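Local coordinates for protein 3-carboxy-cis,cis-muconate cycloisomerase (Pseudomonas putida, PDB 1RE5) that is named a cycloisomerase and belongs to the fumarase/aspartase superfamily, whose long-helix subunits assemble as tetramers around a shared helical core, at residues A167-Q178 with W437-F448; V286-A294 with S335-V343. One frame throughout, in Å; residues are numbered along the deposited sequence.

Interaction 1 of 2, residues A167-Q178 with W437-F448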
# COMPACT_ATOMS: atom_id res chain seq x y z
N ALA D 167 -14.04 7.55 25.60
CA ALA D 167 -13.00 8.51 25.98
C ALA D 167 -11.74 8.31 25.14
O ALA D 167 -11.05 9.26 24.79
CB ALA D 167 -12.68 8.37 27.47
N GLY D 168 -11.42 7.05 24.84
CA GLY D 168 -10.26 6.76 24.02
C GLY D 168 -10.38 7.35 22.62
O GLY D 168 -9.41 7.83 22.05
N VAL D 169 -11.58 7.30 22.04
CA VAL D 169 -11.78 7.86 20.72
C VAL D 169 -11.62 9.36 20.85
O VAL D 169 -10.98 10.00 20.01
CB VAL D 169 -13.17 7.53 20.14
CG1 VAL D 169 -13.31 8.16 18.74
CG2 VAL D 169 -13.36 6.01 20.05
N LEU D 170 -12.18 9.93 21.92
CA LEU D 170 -12.05 11.37 22.17
C LEU D 170 -10.57 11.73 22.23
O LEU D 170 -10.12 12.67 21.57
CB LEU D 170 -12.72 11.77 23.49
CG LEU D 170 -12.59 13.26 23.86
CD1 LEU D 170 -13.20 14.14 22.75
CD2 LEU D 170 -13.27 13.54 25.20
N GLY D 171 -9.80 10.99 23.02
CA GLY D 171 -8.38 11.27 23.13
C GLY D 171 -7.71 11.35 21.78
O GLY D 171 -7.01 12.31 21.49
N ALA D 172 -7.91 10.34 20.94
CA ALA D 172 -7.30 10.31 19.63
C ALA D 172 -7.71 11.53 18.82
O ALA D 172 -6.85 12.18 18.22
CB ALA D 172 -7.72 9.05 18.89
N LEU D 173 -9.00 11.84 18.82
CA LEU D 173 -9.49 13.00 18.06
C LEU D 173 -8.84 14.31 18.50
O LEU D 173 -8.54 15.18 17.66
CB LEU D 173 -11.02 13.11 18.17
CG LEU D 173 -11.83 12.05 17.42
CD1 LEU D 173 -13.30 12.37 17.50
CD2 LEU D 173 -11.40 12.01 15.97
N THR D 174 -8.62 14.46 19.80
CA THR D 174 -7.98 15.66 20.33
C THR D 174 -6.56 15.78 19.76
O THR D 174 -6.12 16.85 19.33
CB THR D 174 -7.90 15.61 21.87
OG1 THR D 174 -9.22 15.58 22.42
CG2 THR D 174 -7.15 16.84 22.42
N ARG D 175 -5.83 14.66 19.76
CA ARG D 175 -4.48 14.65 19.24
C ARG D 175 -4.45 14.99 17.75
O ARG D 175 -3.47 15.55 17.25
CB ARG D 175 -3.85 13.27 19.45
CG ARG D 175 -3.10 13.11 20.75
CD ARG D 175 -2.78 11.64 21.00
NE ARG D 175 -3.74 11.07 21.93
CZ ARG D 175 -4.31 9.89 21.79
NH1 ARG D 175 -4.02 9.13 20.75
NH2 ARG D 175 -5.18 9.47 22.69
N HIS D 176 -5.52 14.67 17.02
CA HIS D 176 -5.54 14.98 15.60
C HIS D 176 -5.81 16.44 15.37
O HIS D 176 -5.29 17.04 14.42
CB HIS D 176 -6.58 14.14 14.87
CG HIS D 176 -6.30 12.67 14.93
ND1 HIS D 176 -7.28 11.71 14.79
CD2 HIS D 176 -5.15 12.01 15.19
CE1 HIS D 176 -6.74 10.51 14.96
NE2 HIS D 176 -5.45 10.67 15.20
N ARG D 177 -6.63 17.03 16.24
CA ARG D 177 -6.96 18.44 16.13
C ARG D 177 -5.68 19.22 16.33
O ARG D 177 -5.41 20.20 15.64
CB ARG D 177 -7.99 18.82 17.18
CG ARG D 177 -9.26 18.03 17.03
CD ARG D 177 -10.27 18.44 18.06
NE ARG D 177 -10.77 19.78 17.83
CZ ARG D 177 -11.43 20.48 18.75
NH1 ARG D 177 -11.65 19.94 19.95
NH2 ARG D 177 -11.88 21.70 18.48
N GLN D 178 -4.90 18.72 17.28
CA GLN D 178 -3.60 19.28 17.66
C GLN D 178 -2.66 19.20 16.47
O GLN D 178 -2.01 20.18 16.13
CB GLN D 178 -3.07 18.43 18.81
CG GLN D 178 -1.91 18.94 19.60
CD GLN D 178 -1.50 17.91 20.67
OE1 GLN D 178 -2.35 17.42 21.45
NE2 GLN D 178 -0.20 17.58 20.71
N TRP D 437 -10.07 8.08 33.65
CA TRP D 437 -9.70 8.18 32.24
C TRP D 437 -10.67 9.13 31.51
O TRP D 437 -10.24 10.04 30.77
CB TRP D 437 -9.73 6.81 31.57
CG TRP D 437 -8.77 5.77 32.13
CD1 TRP D 437 -8.91 4.41 32.06
CD2 TRP D 437 -7.52 6.01 32.79
NE1 TRP D 437 -7.84 3.79 32.64
CE2 TRP D 437 -6.96 4.74 33.10
CE3 TRP D 437 -6.81 7.17 33.15
CZ2 TRP D 437 -5.73 4.60 33.76
CZ3 TRP D 437 -5.58 7.03 33.81
CH2 TRP D 437 -5.06 5.74 34.11
N VAL D 438 -11.97 8.92 31.70
CA VAL D 438 -12.95 9.78 31.06
C VAL D 438 -12.75 11.23 31.49
O VAL D 438 -12.93 12.16 30.70
CB VAL D 438 -14.37 9.37 31.45
CG1 VAL D 438 -15.36 10.38 30.89
CG2 VAL D 438 -14.68 7.96 30.93
N ALA D 439 -12.37 11.42 32.75
CA ALA D 439 -12.14 12.74 33.30
C ALA D 439 -10.98 13.44 32.62
O ALA D 439 -11.11 14.57 32.16
CB ALA D 439 -11.87 12.62 34.76
N ARG D 440 -9.85 12.75 32.57
CA ARG D 440 -8.65 13.30 31.96
C ARG D 440 -8.86 13.62 30.48
O ARG D 440 -8.47 14.68 30.01
CB ARG D 440 -7.50 12.32 32.11
CG ARG D 440 -7.17 11.96 33.53
CD ARG D 440 -5.99 11.04 33.54
NE ARG D 440 -4.89 11.57 34.34
CZ ARG D 440 -3.62 11.56 33.96
NH1 ARG D 440 -3.26 11.05 32.79
NH2 ARG D 440 -2.68 12.04 34.77
N ALA D 441 -9.47 12.69 29.76
CA ALA D 441 -9.71 12.90 28.33
C ALA D 441 -10.61 14.11 28.07
O ALA D 441 -10.31 14.93 27.20
CB ALA D 441 -10.33 11.65 27.72
N VAL D 442 -11.72 14.20 28.81
CA VAL D 442 -12.66 15.31 28.64
C VAL D 442 -11.98 16.59 29.05
O VAL D 442 -12.14 17.63 28.42
CB VAL D 442 -13.92 15.09 29.49
CG1 VAL D 442 -14.80 16.34 29.45
CG2 VAL D 442 -14.68 13.89 28.95
N SER D 443 -11.20 16.51 30.12
CA SER D 443 -10.46 17.66 30.62
C SER D 443 -9.58 18.24 29.51
O SER D 443 -9.69 19.41 29.16
CB SER D 443 -9.58 17.22 31.80
OG SER D 443 -8.83 18.31 32.29
N GLU D 444 -8.72 17.40 28.95
CA GLU D 444 -7.83 17.80 27.88
C GLU D 444 -8.59 18.35 26.67
O GLU D 444 -8.12 19.24 25.97
CB GLU D 444 -7.00 16.60 27.48
CG GLU D 444 -5.65 16.96 26.96
CD GLU D 444 -4.81 15.74 26.70
OE1 GLU D 444 -5.14 14.97 25.76
OE2 GLU D 444 -3.82 15.56 27.44
N HIS D 445 -9.78 17.80 26.42
CA HIS D 445 -10.61 18.25 25.31
C HIS D 445 -11.04 19.70 25.55
O HIS D 445 -11.10 20.49 24.61
CB HIS D 445 -11.84 17.34 25.16
CG HIS D 445 -12.95 17.95 24.36
ND1 HIS D 445 -12.84 18.21 23.01
CD2 HIS D 445 -14.18 18.37 24.72
CE1 HIS D 445 -13.95 18.77 22.58
NE2 HIS D 445 -14.79 18.88 23.59
N GLN D 446 -11.36 20.04 26.79
CA GLN D 446 -11.78 21.40 27.10
C GLN D 446 -10.58 22.34 27.11
O GLN D 446 -10.72 23.52 26.77
CB GLN D 446 -12.50 21.45 28.44
CG GLN D 446 -13.64 20.44 28.55
CD GLN D 446 -14.45 20.55 29.84
OE1 GLN D 446 -13.90 20.58 30.95
NE2 GLN D 446 -15.77 20.60 29.69
N ARG D 447 -9.40 21.83 27.48
CA ARG D 447 -8.17 22.62 27.50
C ARG D 447 -7.85 23.07 26.08
O ARG D 447 -7.58 24.24 25.83
CB ARG D 447 -6.97 21.79 28.00
CG ARG D 447 -7.07 21.19 29.40
CD ARG D 447 -6.84 22.22 30.50
NE ARG D 447 -7.93 23.20 30.55
CZ ARG D 447 -9.18 22.91 30.90
NH1 ARG D 447 -9.52 21.67 31.23
NH2 ARG D 447 -10.10 23.86 30.91
N PHE D 448 -7.88 22.12 25.15
CA PHE D 448 -7.59 22.39 23.74
C PHE D 448 -8.40 23.55 23.22
O PHE D 448 -7.85 24.47 22.62
CB PHE D 448 -7.90 21.17 22.87
CG PHE D 448 -7.58 21.37 21.41
CD1 PHE D 448 -6.28 21.20 20.94
CD2 PHE D 448 -8.56 21.80 20.53
CE1 PHE D 448 -5.97 21.45 19.61
CE2 PHE D 448 -8.26 22.06 19.20
CZ PHE D 448 -6.96 21.89 18.74
O HOH W 1 -12.40 21.51 22.64
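F448 carries its ring CG anti to the backbone N (chi1 -178°), while R177 folds back at chi3 after an extended start, and together these torsions bring the CE2 corner of the phenyl ring over one face of the guanidinium. R177 CZ lies 3.6 Å from F448 CE2. The two planes are 51° apart, so the ring leans across the charged group and is not stacked flat on it. At its edge, in plane, the guanidinium meets H445 ND1, and R177 NH1 in turn stands at the imidazole edge, 3.7 Å from H445 CE1. A water joins the same two residues, accepting from R177 NH1 at 3.2 Å and donating to H445 O at 2.6 Å while lying over a face of the imidazole, so the arginine is tied to the opposite helix with no direct hydrogen bond. D134 of helix 106-142 takes a hydrogen bond from H445 NE2 and thereby holds the ring's far side.

Toward the N-terminal ends the contact turns apolar. L170 CD2 lies 4.0 Å from V442 CG2. Where two alanines meet, A167 CB to A441 CB at 4.0 Å, the backbones come close. Between the two zones, T174 directs OG1 back to its own helix, bonding L170 O at 3.2 Å from above the carbonyl plane, while that carbonyl also accepts from T174 N.

The pair borders a subunit interface: D231 and E223 of a second subunit form salt bridges with R175, and G197 O of that subunit accepts from W437 NE1. Within the chain, helix 434-449, the last, lies along helix 162-187, roughly parallel at 28°; V442 also touches helix 106-142, and H176, turned elsewhere, packs on helix 231-257.

Interaction 2 of 2, residues V286-A294 with S335-V343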
# COMPACT_ATOMS: atom_id res chain seq x y z
N VAL D 286 -25.17 0.35 8.83
CA VAL D 286 -24.81 0.98 7.57
C VAL D 286 -23.82 2.12 7.77
O VAL D 286 -23.02 2.42 6.89
CB VAL D 286 -26.06 1.49 6.80
CG1 VAL D 286 -27.17 0.47 6.89
CG2 VAL D 286 -26.52 2.81 7.33
N GLY D 287 -23.85 2.73 8.95
CA GLY D 287 -22.92 3.82 9.22
C GLY D 287 -21.51 3.30 9.47
O GLY D 287 -20.56 3.81 8.90
N ALA D 288 -21.39 2.28 10.32
CA ALA D 288 -20.09 1.70 10.63
C ALA D 288 -19.40 1.20 9.36
O ALA D 288 -18.17 1.26 9.23
CB ALA D 288 -20.25 0.57 11.62
N ALA D 289 -20.19 0.71 8.40
CA ALA D 289 -19.63 0.24 7.14
C ALA D 289 -18.82 1.36 6.50
O ALA D 289 -17.75 1.12 5.95
CB ALA D 289 -20.74 -0.21 6.21
N VAL D 290 -19.33 2.59 6.56
CA VAL D 290 -18.60 3.69 5.96
C VAL D 290 -17.27 3.93 6.67
O VAL D 290 -16.24 4.09 6.02
CB VAL D 290 -19.39 5.01 5.99
CG1 VAL D 290 -18.54 6.14 5.44
CG2 VAL D 290 -20.65 4.87 5.15
N LEU D 291 -17.28 3.93 8.00
CA LEU D 291 -16.04 4.17 8.75
C LEU D 291 -15.04 3.06 8.48
O LEU D 291 -13.84 3.32 8.30
CB LEU D 291 -16.29 4.29 10.26
CG LEU D 291 -17.36 5.26 10.78
CD1 LEU D 291 -17.12 5.52 12.26
CD2 LEU D 291 -17.34 6.56 10.02
N ILE D 292 -15.52 1.82 8.43
CA ILE D 292 -14.63 0.70 8.20
C ILE D 292 -14.11 0.75 6.77
O ILE D 292 -12.93 0.47 6.50
CB ILE D 292 -15.33 -0.65 8.46
CG1 ILE D 292 -15.78 -0.70 9.93
CG2 ILE D 292 -14.39 -1.80 8.15
CD1 ILE D 292 -16.54 -1.93 10.30
N GLY D 293 -14.98 1.14 5.85
CA GLY D 293 -14.57 1.23 4.47
C GLY D 293 -13.43 2.22 4.31
O GLY D 293 -12.43 1.92 3.67
N ALA D 294 -13.59 3.40 4.90
CA ALA D 294 -12.58 4.44 4.80
C ALA D 294 -11.24 4.02 5.38
O ALA D 294 -10.19 4.29 4.78
CB ALA D 294 -13.07 5.71 5.48
N SER D 335 -14.05 12.87 4.77
CA SER D 335 -15.20 13.74 5.04
C SER D 335 -16.44 12.88 5.21
O SER D 335 -17.31 13.17 6.03
CB SER D 335 -15.40 14.73 3.90
OG SER D 335 -16.00 14.10 2.79
N GLY D 336 -16.53 11.81 4.43
CA GLY D 336 -17.68 10.93 4.54
C GLY D 336 -17.66 10.17 5.85
O GLY D 336 -18.72 9.89 6.42
N ALA D 337 -16.47 9.82 6.34
CA ALA D 337 -16.36 9.07 7.60
C ALA D 337 -16.70 9.97 8.78
O ALA D 337 -17.40 9.55 9.70
CB ALA D 337 -14.95 8.47 7.77
N LEU D 338 -16.21 11.20 8.76
CA LEU D 338 -16.50 12.14 9.83
C LEU D 338 -18.00 12.34 9.92
O LEU D 338 -18.60 12.32 11.01
CB LEU D 338 -15.82 13.48 9.56
CG LEU D 338 -14.39 13.55 10.06
CD1 LEU D 338 -13.71 14.73 9.44
CD2 LEU D 338 -14.37 13.63 11.59
N ARG D 339 -18.61 12.52 8.76
CA ARG D 339 -20.04 12.72 8.67
C ARG D 339 -20.81 11.60 9.35
O ARG D 339 -21.67 11.84 10.21
CB ARG D 339 -20.47 12.78 7.23
CG ARG D 339 -21.93 13.06 7.10
CD ARG D 339 -22.39 12.93 5.68
NE ARG D 339 -23.67 13.60 5.48
CZ ARG D 339 -24.43 13.45 4.40
NH1 ARG D 339 -24.03 12.64 3.42
NH2 ARG D 339 -25.57 14.12 4.30
N GLN D 340 -20.51 10.37 8.95
CA GLN D 340 -21.17 9.19 9.48
C GLN D 340 -20.88 8.95 10.95
O GLN D 340 -21.75 8.50 11.69
CB GLN D 340 -20.77 7.97 8.68
CG GLN D 340 -21.87 6.97 8.53
CD GLN D 340 -23.09 7.56 7.88
OE1 GLN D 340 -23.02 8.14 6.78
NE2 GLN D 340 -24.23 7.42 8.54
N ALA D 341 -19.65 9.24 11.38
CA ALA D 341 -19.27 9.06 12.78
C ALA D 341 -20.08 10.00 13.67
O ALA D 341 -20.43 9.65 14.80
CB ALA D 341 -17.78 9.34 12.97
N GLN D 342 -20.38 11.19 13.16
CA GLN D 342 -21.16 12.17 13.90
C GLN D 342 -22.57 11.62 14.14
O GLN D 342 -23.09 11.66 15.26
CB GLN D 342 -21.26 13.48 13.11
CG GLN D 342 -22.07 14.59 13.78
CD GLN D 342 -21.49 15.02 15.12
OE1 GLN D 342 -20.31 15.35 15.21
NE2 GLN D 342 -22.32 15.01 16.16
N VAL D 343 -23.18 11.12 13.07
CA VAL D 343 -24.52 10.57 13.17
C VAL D 343 -24.61 9.50 14.25
O VAL D 343 -25.49 9.56 15.10
CB VAL D 343 -24.99 9.94 11.86
CG1 VAL D 343 -26.27 9.15 12.09
CG2 VAL D 343 -25.24 11.02 10.84
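Q340 and G287 meet where helix 335-343 passes helix 286-294 nearly antiparallel, at 147°. The glutamine can be followed outward. Its CB rests 3.9 Å from L291 CD2; CG lies against G287 CA and O, each at 3.4 Å, with V290 CB at 4.1 Å; and after the bend at chi2, CD and NE2 continue along G287, with NE2 3.9 Å from its CA. The aliphatic part of a polar residue is therefore laid on bare backbone, and the amide follows the glycine without bonding to helix 286-294. E267 accepts hydrogen bonds from the backbone N of G287 and of A288.

A turn further on, L291 fits against two alanines of the other helix. With CG placed beside its backbone N (chi1 -51°), the leucine spreads its methyls so that CD2 lies 3.8 Å from A337 CB and CD1 3.9 Å from A341 CB. A294 extends this patch, its CB 4.0 Å from A337 CB. F250 and L247 of helix 231-257 pack on L291 and on the two alanines respectively, while Y9 lies against V290.

Helix 286-307 belongs to the multi-subunit core of the superfamily: A289 packs on the third and fourth subunits, and further along T296 and R297 line a pocket holding 2,3-dihydroxy-1,4-dithiobutane. No hydrogen bond or charge pair joins the two segments; their cohesion rests on methyl and methylene packing.

From the N terminus, after several shorter helices, the chain lays down helix 106-142 and then helix 162-187, which carries the first half of interaction 1. It goes on through helix 231-257 before helix 286-307 and helix 319-347 meet in interaction 2, closing a loop of 40 intervening residues. Only at the final helix, 434-449, does the chain return to 167-178, so interaction 1 closes a loop of 258 residues with interaction 2 nested entirely inside it. The two contacts do not touch: their centres are 20 Å apart and their nearest atoms about 6 Å. Helices 106-142 and 231-257 pack against both, linking the near-parallel pair 162-187/434-449 with the antiparallel pair 286-307/319-347.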